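Local coordinates for protein transcriptional regulator, GntR family (Ralstonia eutropha, PDB 3IHU) that probably binds DNA as a GntR-family transcription factor, pairing a winged helix-turn-helix region with an all-helical FCD domain, at residues Val93-Thr98 with His208-Arg213. Numbering follows the deposited sequence.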
loop_
_atom_site.group_PDB
_atom_site.type_symbol
_atom_site.label_atom_id
_atom_site.label_comp_id
_atom_site.label_asym_id
_atom_site.label_seq_id
_atom_site.Cartn_x
_atom_site.Cartn_y
_atom_site.Cartn_z
ATOM N N VAL A 93 -4.034 10.658 -7.138
ATOM C CA VAL A 93 -4.060 10.868 -5.710
ATOM C C VAL A 93 -2.832 10.217 -4.971
ATOM O O VAL A 93 -2.222 10.859 -4.145
ATOM C CB VAL A 93 -5.333 10.271 -5.106
ATOM C CG1 VAL A 93 -5.275 10.302 -3.595
ATOM C CG2 VAL A 93 -6.603 11.042 -5.657
ATOM N N ALA A 94 -2.498 8.965 -5.293
ATOM C CA ALA A 94 -1.347 8.304 -4.711
ATOM C C ALA A 94 -0.069 9.051 -4.961
ATOM O O ALA A 94 0.765 9.118 -4.096
ATOM C CB ALA A 94 -1.225 6.818 -5.173
ATOM N N GLU A 95 0.096 9.612 -6.129
ATOM C CA GLU A 95 1.275 10.430 -6.408
ATOM C C GLU A 95 1.443 11.578 -5.434
ATOM O O GLU A 95 2.502 11.748 -4.833
ATOM C CB GLU A 95 1.256 10.969 -7.820
ATOM C CG GLU A 95 2.470 11.710 -8.185
ATOM C CD GLU A 95 2.441 12.150 -9.635
ATOM O OE1 GLU A 95 1.780 11.474 -10.424
ATOM O OE2 GLU A 95 3.114 13.142 -9.968
ATOM N N ARG A 96 0.396 12.315 -5.216
ATOM C CA ARG A 96 0.459 13.484 -4.362
ATOM C C ARG A 96 0.543 13.098 -2.903
ATOM O O ARG A 96 1.279 13.770 -2.151
ATOM C CB ARG A 96 -0.708 14.390 -4.632
ATOM C CG ARG A 96 -0.472 15.091 -6.039
ATOM C CD ARG A 96 -1.708 15.452 -6.750
ATOM N NE ARG A 96 -1.367 16.039 -8.058
ATOM C CZ ARG A 96 -1.125 15.377 -9.190
ATOM N NH1 ARG A 96 -1.181 14.043 -9.252
ATOM N NH2 ARG A 96 -0.847 16.083 -10.298
HETATM N N MSE A 97 -0.140 12.017 -2.521
HETATM C CA MSE A 97 -0.133 11.575 -1.111
HETATM C C MSE A 97 1.199 10.846 -0.732
HETATM O O MSE A 97 1.644 10.989 0.382
HETATM C CB MSE A 97 -1.391 10.768 -0.689
HETATM C CG MSE A 97 -2.728 11.640 -0.840
HETATM SE SE MSE A 97 -2.653 13.126 0.397
HETATM C CE MSE A 97 -2.186 14.715 -0.706
ATOM N N THR A 98 1.829 10.175 -1.678
ATOM C CA THR A 98 3.126 9.511 -1.419
ATOM C C THR A 98 4.194 10.536 -1.360
ATOM O O THR A 98 5.122 10.454 -0.580
ATOM C CB THR A 98 3.485 8.457 -2.471
ATOM O OG1 THR A 98 2.421 7.501 -2.580
ATOM C CG2 THR A 98 4.819 7.721 -2.094
ATOM N N HIS A 208 8.080 7.990 -7.529
ATOM C CA HIS A 208 7.804 6.562 -7.515
ATOM C C HIS A 208 6.474 6.321 -8.274
ATOM O O HIS A 208 6.376 5.470 -9.162
ATOM C CB HIS A 208 7.663 6.061 -6.073
ATOM C CG HIS A 208 7.099 4.673 -5.972
ATOM N ND1 HIS A 208 7.547 3.633 -6.747
ATOM C CD2 HIS A 208 6.070 4.183 -5.244
ATOM C CE1 HIS A 208 6.864 2.538 -6.451
ATOM N NE2 HIS A 208 5.951 2.852 -5.553
ATOM N N VAL A 209 5.442 7.062 -7.904
ATOM C CA VAL A 209 4.108 6.855 -8.522
ATOM C C VAL A 209 4.110 7.188 -10.001
ATOM O O VAL A 209 3.478 6.492 -10.785
ATOM C CB VAL A 209 3.017 7.575 -7.753
ATOM C CG1 VAL A 209 1.609 7.332 -8.407
ATOM C CG2 VAL A 209 3.052 7.111 -6.292
ATOM N N LYS A 210 4.814 8.235 -10.384
ATOM C CA LYS A 210 5.012 8.530 -11.805
ATOM C C LYS A 210 5.608 7.336 -12.569
ATOM O O LYS A 210 5.208 7.036 -13.699
ATOM C CB LYS A 210 5.942 9.744 -11.954
ATOM C CG LYS A 210 5.415 11.093 -11.536
ATOM C CD LYS A 210 6.561 12.148 -11.778
ATOM C CE LYS A 210 6.271 13.445 -11.116
ATOM N NZ LYS A 210 5.060 13.963 -11.737
ATOM N N ASN A 211 6.541 6.624 -11.945
ATOM C CA ASN A 211 7.121 5.408 -12.577
ATOM C C ASN A 211 6.142 4.303 -12.702
ATOM O O ASN A 211 6.085 3.674 -13.752
ATOM C CB ASN A 211 8.363 4.879 -11.823
ATOM C CG ASN A 211 9.557 5.793 -11.969
ATOM O OD1 ASN A 211 9.603 6.617 -12.878
ATOM N ND2 ASN A 211 10.535 5.664 -11.066
ATOM N N VAL A 212 5.344 4.064 -11.651
ATOM C CA VAL A 212 4.272 3.099 -11.737
ATOM C C VAL A 212 3.272 3.445 -12.877
ATOM O O VAL A 212 2.953 2.593 -13.699
ATOM C CB VAL A 212 3.568 2.915 -10.379
ATOM C CG1 VAL A 212 2.372 1.991 -10.489
ATOM C CG2 VAL A 212 4.586 2.454 -9.325
ATOM N N ARG A 213 2.836 4.699 -12.958
ATOM C CA ARG A 213 1.921 5.133 -14.024
ATOM C C ARG A 213 2.531 4.892 -15.417
ATOM O O ARG A 213 1.898 4.306 -16.277
ATOM C CB ARG A 213 1.587 6.619 -13.898
ATOM C CG ARG A 213 0.582 7.111 -14.988
ATOM C CD ARG A 213 0.499 8.617 -15.059
ATOM N NE ARG A 213 -0.093 9.075 -13.834
ATOM C CZ ARG A 213 0.528 9.668 -12.815
ATOM N NH1 ARG A 213 1.831 9.970 -12.853
ATOM N NH2 ARG A 213 -0.186 9.975 -11.711
#
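Glu95 reaches across to Val209, Lys210 and Arg213, spending its methylenes on the valine and its carboxylate on the two cations. Its CB rests against Val209 CG1 at 3.7 Å, and its CG lies 4.2 Å from Val209 CB. With CG anti to the backbone N (chi1 -175°) and the chain extended beyond it, the carboxylate is carried past the valine; CD then lies 3.7 Å from Lys210 CG. At the tip the two oxygens part company. OE1 is gripped end-on by Arg213, 2.8 Å from NH2 and 2.9 Å from NH1, close to the guanidinium plane, although carboxylate and guanidinium planes stand 51° apart. OE2 takes the salt bridge from Lys210 NZ at 2.8 Å, on its syn side but 29° out of the carboxylate plane. The two cations probably keep Glu95 ionised. On the other branch of the valine, CG2 packs 3.8 Å from Thr98 OG1, which donates a hydrogen bond to Ala94 O. Segments 93-98 and 208-213, on helices 84-105 and 198-219, run nearly antiparallel within the helical FCD domain; helix 155-165 touches Thr98 through Ile164, while helix 179-195 packs against 208-213, where Arg182 and Ile189 touch His208.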